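Local coordinates for antifreeze protein (Uncultured bacterium, PDB 6EIO) that is a bacterial antifreeze protein that binds ice, probably through two faces of its body, and so is likely to restrain the growth of ice crystals, at residues 125-130 and 151-156; 147-152 and 174-179. All coordinates share one frame; numbering follows the deposited sequence. Where two conformers were deposited one is given.

Contact 1. Residues 125-130 and 151-156; sequences TSSLAV and IASTLT
Leu128 and Leu155 pair in parallel register, their CA atoms 5.0 Å apart, and three backbone hydrogen bonds fix that register. Leu128 N reaches Thr154 O at 2.9 Å with an N-H...O angle of 167°; Thr156 N then bonds to Leu128 O, and Val130 N to Thr156 O. The remaining polar links run through side chains and a water. Water 1 donates to Leu128 O at 2.9 Å and also hydrogen-bonds OG1 of Thr154 and OG1 of Thr156, both threonines having turned OG1 between backbone N and carbonyl carbon (chi1 62° and 63°). Ser127 OG hydrogen-bonds Thr154 OG1 at 2.7 Å in the conformer given, so it may not hold in every copy. The apolar part is a right-angled crossing, with Leu128 CD2 lying 3.7 Å from Ile151 CD1 and Leu128 CB 4.1 Å from Ile151 CG2. An alanine in place of Ile151 removes CD1 and CG1, which would probably leave a gap beside Leu128 CD2 and weaken the packing at this crossing. The pairing joins successive coils of a beta-solenoid: strand 128-130 lies between 110-111 and 155-157, strand 182-184 follows on the far side of 155-157, and Leu155 packs on Trp176, Ala182 and Phe184.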
# COMPACT_ATOMS: atom_id res chain seq x y z
N THR A 125 -2.19 17.21 -0.26
CA THR A 125 -1.99 17.92 -1.52
C THR A 125 -0.52 18.03 -1.90
O THR A 125 -0.20 18.64 -2.92
CB THR A 125 -2.60 19.32 -1.45
OG1 THR A 125 -1.96 20.05 -0.39
CG2 THR A 125 -4.11 19.26 -1.21
N SER A 126 0.38 17.49 -1.08
CA SER A 126 1.81 17.47 -1.37
C SER A 126 2.34 16.09 -0.94
O SER A 126 1.58 15.14 -0.74
CB SER A 126 2.49 18.67 -0.68
OG SER A 126 2.26 18.65 0.71
N SER A 127 3.65 15.97 -0.79
CA SER A 127 4.20 14.68 -0.42
C SER A 127 3.85 14.34 1.03
O SER A 127 3.76 15.21 1.90
CB SER A 127 5.73 14.68 -0.57
OG SER A 127 6.12 14.69 -1.94
N LEU A 128 3.64 13.04 1.27
CA LEU A 128 3.33 12.51 2.59
C LEU A 128 4.48 11.61 3.00
O LEU A 128 4.99 10.84 2.18
CB LEU A 128 2.02 11.72 2.56
CG LEU A 128 1.40 11.43 3.93
CD1 LEU A 128 0.89 12.70 4.58
CD2 LEU A 128 0.27 10.43 3.76
N ALA A 129 4.90 11.71 4.26
CA ALA A 129 6.09 10.99 4.70
C ALA A 129 5.93 10.51 6.13
O ALA A 129 5.22 11.12 6.91
CB ALA A 129 7.33 11.88 4.61
N VAL A 130 6.60 9.43 6.45
CA VAL A 130 6.86 9.08 7.84
C VAL A 130 8.36 9.28 8.01
O VAL A 130 9.16 8.44 7.59
CB VAL A 130 6.41 7.66 8.19
CG1 VAL A 130 6.44 7.46 9.68
CG2 VAL A 130 5.01 7.37 7.63
N ILE A 151 -2.95 10.91 -1.87
CA ILE A 151 -1.66 11.60 -1.85
C ILE A 151 -1.37 12.16 -3.24
O ILE A 151 -1.20 11.40 -4.20
CB ILE A 151 -0.54 10.66 -1.37
CG1 ILE A 151 -0.88 10.10 0.01
CG2 ILE A 151 0.79 11.40 -1.36
CD1 ILE A 151 -0.10 8.88 0.37
N ALA A 152 -1.28 13.49 -3.33
CA ALA A 152 -1.12 14.16 -4.63
C ALA A 152 0.27 14.02 -5.22
O ALA A 152 0.44 14.22 -6.43
CB ALA A 152 -1.40 15.66 -4.47
N SER A 153 1.23 13.57 -4.43
CA SER A 153 2.62 13.50 -4.83
C SER A 153 3.19 12.14 -4.43
O SER A 153 2.62 11.09 -4.77
CB SER A 153 3.38 14.70 -4.24
OG SER A 153 4.68 14.73 -4.79
N THR A 154 4.32 12.14 -3.74
CA THR A 154 5.00 10.93 -3.30
C THR A 154 4.64 10.55 -1.87
O THR A 154 4.19 11.36 -1.07
CB THR A 154 6.52 11.10 -3.42
OG1 THR A 154 6.92 12.17 -2.56
CG2 THR A 154 6.96 11.39 -4.85
N LEU A 155 4.89 9.27 -1.59
CA LEU A 155 4.78 8.69 -0.25
C LEU A 155 6.14 8.09 0.10
O LEU A 155 6.62 7.23 -0.64
CB LEU A 155 3.72 7.58 -0.26
CG LEU A 155 3.63 6.73 1.02
CD1 LEU A 155 3.28 7.55 2.24
CD2 LEU A 155 2.61 5.62 0.80
N THR A 156 6.75 8.51 1.21
CA THR A 156 8.08 8.02 1.55
C THR A 156 8.20 7.79 3.05
O THR A 156 7.46 8.34 3.86
CB THR A 156 9.19 8.97 1.11
OG1 THR A 156 9.06 10.21 1.81
CG2 THR A 156 9.16 9.18 -0.38
O HOH W 1 7.09 11.75 0.38

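Contact 2. Residues 147-152 and 174-179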
# COMPACT_ATOMS: atom_id res chain seq x y z
N PHE A 147 -9.70 3.16 6.39
CA PHE A 147 -8.84 4.33 6.34
C PHE A 147 -8.36 4.49 4.90
O PHE A 147 -7.73 3.58 4.37
CB PHE A 147 -7.62 4.15 7.25
CG PHE A 147 -7.90 3.69 8.67
CD1 PHE A 147 -8.15 2.35 8.94
CD2 PHE A 147 -7.85 4.59 9.74
CE1 PHE A 147 -8.33 1.91 10.25
CE2 PHE A 147 -8.01 4.14 11.04
CZ PHE A 147 -8.27 2.81 11.29
N VAL A 148 -8.65 5.65 4.30
CA VAL A 148 -8.25 5.93 2.92
C VAL A 148 -7.42 7.20 2.92
O VAL A 148 -7.87 8.24 3.42
CB VAL A 148 -9.47 6.11 2.00
CG1 VAL A 148 -9.04 6.47 0.58
CG2 VAL A 148 -10.34 4.85 2.01
N ILE A 149 -6.22 7.13 2.33
CA ILE A 149 -5.33 8.29 2.26
C ILE A 149 -5.01 8.58 0.81
O ILE A 149 -4.47 7.73 0.09
CB ILE A 149 -4.04 8.09 3.07
CG1 ILE A 149 -4.37 7.81 4.52
CG2 ILE A 149 -3.18 9.34 2.96
CD1 ILE A 149 -3.20 7.35 5.33
N GLN A 150 -5.35 9.80 0.38
CA GLN A 150 -5.14 10.28 -0.98
C GLN A 150 -3.90 11.17 -0.97
O GLN A 150 -3.81 12.09 -0.15
CB GLN A 150 -6.32 11.15 -1.43
CG GLN A 150 -7.65 10.42 -1.39
CD GLN A 150 -8.83 11.35 -1.59
OE1 GLN A 150 -8.79 12.52 -1.17
NE2 GLN A 150 -9.87 10.85 -2.19
N ILE A 151 -2.95 10.91 -1.87
CA ILE A 151 -1.66 11.60 -1.85
C ILE A 151 -1.37 12.16 -3.24
O ILE A 151 -1.20 11.40 -4.20
CB ILE A 151 -0.54 10.66 -1.37
CG1 ILE A 151 -0.88 10.10 0.01
CG2 ILE A 151 0.79 11.40 -1.36
CD1 ILE A 151 -0.10 8.88 0.37
N ALA A 152 -1.28 13.49 -3.33
CA ALA A 152 -1.12 14.16 -4.63
C ALA A 152 0.27 14.02 -5.22
O ALA A 152 0.44 14.22 -6.43
CB ALA A 152 -1.40 15.66 -4.47
N ILE A 174 -6.67 -0.46 5.20
CA ILE A 174 -5.90 0.76 5.04
C ILE A 174 -5.45 0.84 3.58
O ILE A 174 -4.87 -0.12 3.06
CB ILE A 174 -4.67 0.76 5.98
CG1 ILE A 174 -5.11 0.71 7.44
CG2 ILE A 174 -3.79 1.99 5.70
CD1 ILE A 174 -3.98 0.37 8.39
N TYR A 175 -5.69 1.99 2.95
CA TYR A 175 -5.37 2.19 1.55
C TYR A 175 -4.63 3.50 1.37
O TYR A 175 -5.07 4.54 1.89
CB TYR A 175 -6.65 2.24 0.73
CG TYR A 175 -7.56 1.05 0.91
CD1 TYR A 175 -8.52 1.06 1.91
CD2 TYR A 175 -7.49 -0.05 0.07
CE1 TYR A 175 -9.40 0.02 2.06
CE2 TYR A 175 -8.36 -1.11 0.22
CZ TYR A 175 -9.34 -1.05 1.20
OH TYR A 175 -10.29 -2.03 1.36
N TRP A 176 -3.56 3.46 0.59
CA TRP A 176 -2.73 4.61 0.27
C TRP A 176 -2.77 4.79 -1.25
O TRP A 176 -2.22 3.96 -1.98
CB TRP A 176 -1.27 4.40 0.70
CG TRP A 176 -1.04 3.90 2.09
CD1 TRP A 176 -1.12 2.60 2.52
CD2 TRP A 176 -0.61 4.67 3.23
NE1 TRP A 176 -0.80 2.52 3.85
CE2 TRP A 176 -0.47 3.77 4.31
CE3 TRP A 176 -0.30 6.02 3.44
CZ2 TRP A 176 -0.03 4.17 5.56
CZ3 TRP A 176 0.14 6.42 4.71
CH2 TRP A 176 0.26 5.50 5.74
N GLN A 177 -3.42 5.85 -1.72
CA GLN A 177 -3.48 6.17 -3.14
C GLN A 177 -2.39 7.20 -3.41
O GLN A 177 -2.41 8.30 -2.85
CB GLN A 177 -4.88 6.70 -3.48
CG GLN A 177 -5.01 7.18 -4.92
CD GLN A 177 -4.63 8.63 -5.11
OE1 GLN A 177 -5.01 9.50 -4.31
NE2 GLN A 177 -3.86 8.90 -6.16
N VAL A 178 -1.42 6.83 -4.26
CA VAL A 178 -0.21 7.60 -4.46
C VAL A 178 -0.18 8.07 -5.92
O VAL A 178 -0.10 7.25 -6.84
CB VAL A 178 1.02 6.76 -4.11
CG1 VAL A 178 2.31 7.53 -4.41
CG2 VAL A 178 0.98 6.30 -2.66
N SER A 179 -0.22 9.39 -6.12
CA SER A 179 -0.36 9.91 -7.48
C SER A 179 0.94 9.89 -8.26
O SER A 179 0.91 10.03 -9.49
CB SER A 179 -0.93 11.33 -7.45
OG SER A 179 -2.21 11.37 -6.86
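Ile149 and Trp176 lie side by side on successive coils of the beta-solenoid characteristic of this ice-binding family. Their strands, 147-151 and 174-178, run parallel, with axes 4.9 Å apart and 9° between directions. Backbone hydrogen bonds alternate between the strands: Tyr175 N to Phe147 O, Ile149 N to Tyr175 O, Gln177 N to Ile149 O and Ile151 N to Gln177 O. On the face carrying Trp176, Ile149 CD1 sits over the six-membered ring, 3.9 Å from its centroid and offset toward the rim, a CH-pi contact of the conformer given, Ile149 having been modelled in two. Ile151 CD1 comes instead to the indole edge, 4.2 Å from CE3. Outside the pair, Trp176 NE1 bonds to Lys191 O, which helps fix the ring's rotation, and Phe137 and Phe190 also meet the indole. Phe147 CD1 touches Ile174 CG1 at 3.8 Å farther along this apolar face.

The other face is partly polar, and its glutamine end is turned toward helix 81-99. There the two glutamines behave differently. Gln150 runs extended beyond CG, and its NE2 bonds to Ala97 O near the C-terminal end of that helix and Arg100 O just beyond it. Gln177 folds back at chi2 (-89°), which carries OE1 over the neighbouring strand to within 3.4 Å of Gln150 CA; from there it accepts a weak bond from Ile151 N. The same bend lets NE2 donate to Ser179 OG at 3.1 Å, nearly in the amide plane, so that the serine hydroxyl is held from behind while it donates onward. Ile151 O is gripped twice, by Ser179 N at 2.9 Å, nearly in line with the carbonyl, and by Ser179 OG at 2.8 Å, tilted 32° from the carbonyl plane.

Contacts 1 and 2 share Ile151 and Ala152, where strand 147-151 ends and the chain turns toward strand 155-157; their centres are about 9 Å apart. The coil holding residues 147-156 thus pairs with the preceding coil in contact 1 and with the following one in contact 2, on different sheets of the solenoid that meet at this corner. Ile151 serves both: its side chain packs between Leu128 on one coil and Trp176 and Val178 on the next. The apolar layers then merge inside the solenoid, with Leu155 CD2 3.9 Å from Trp176 CE3 and Leu155 CB 3.9 Å from Val178 CG2. At the turn itself, Ser153 O packs 3.6 Å from Val178 CG1.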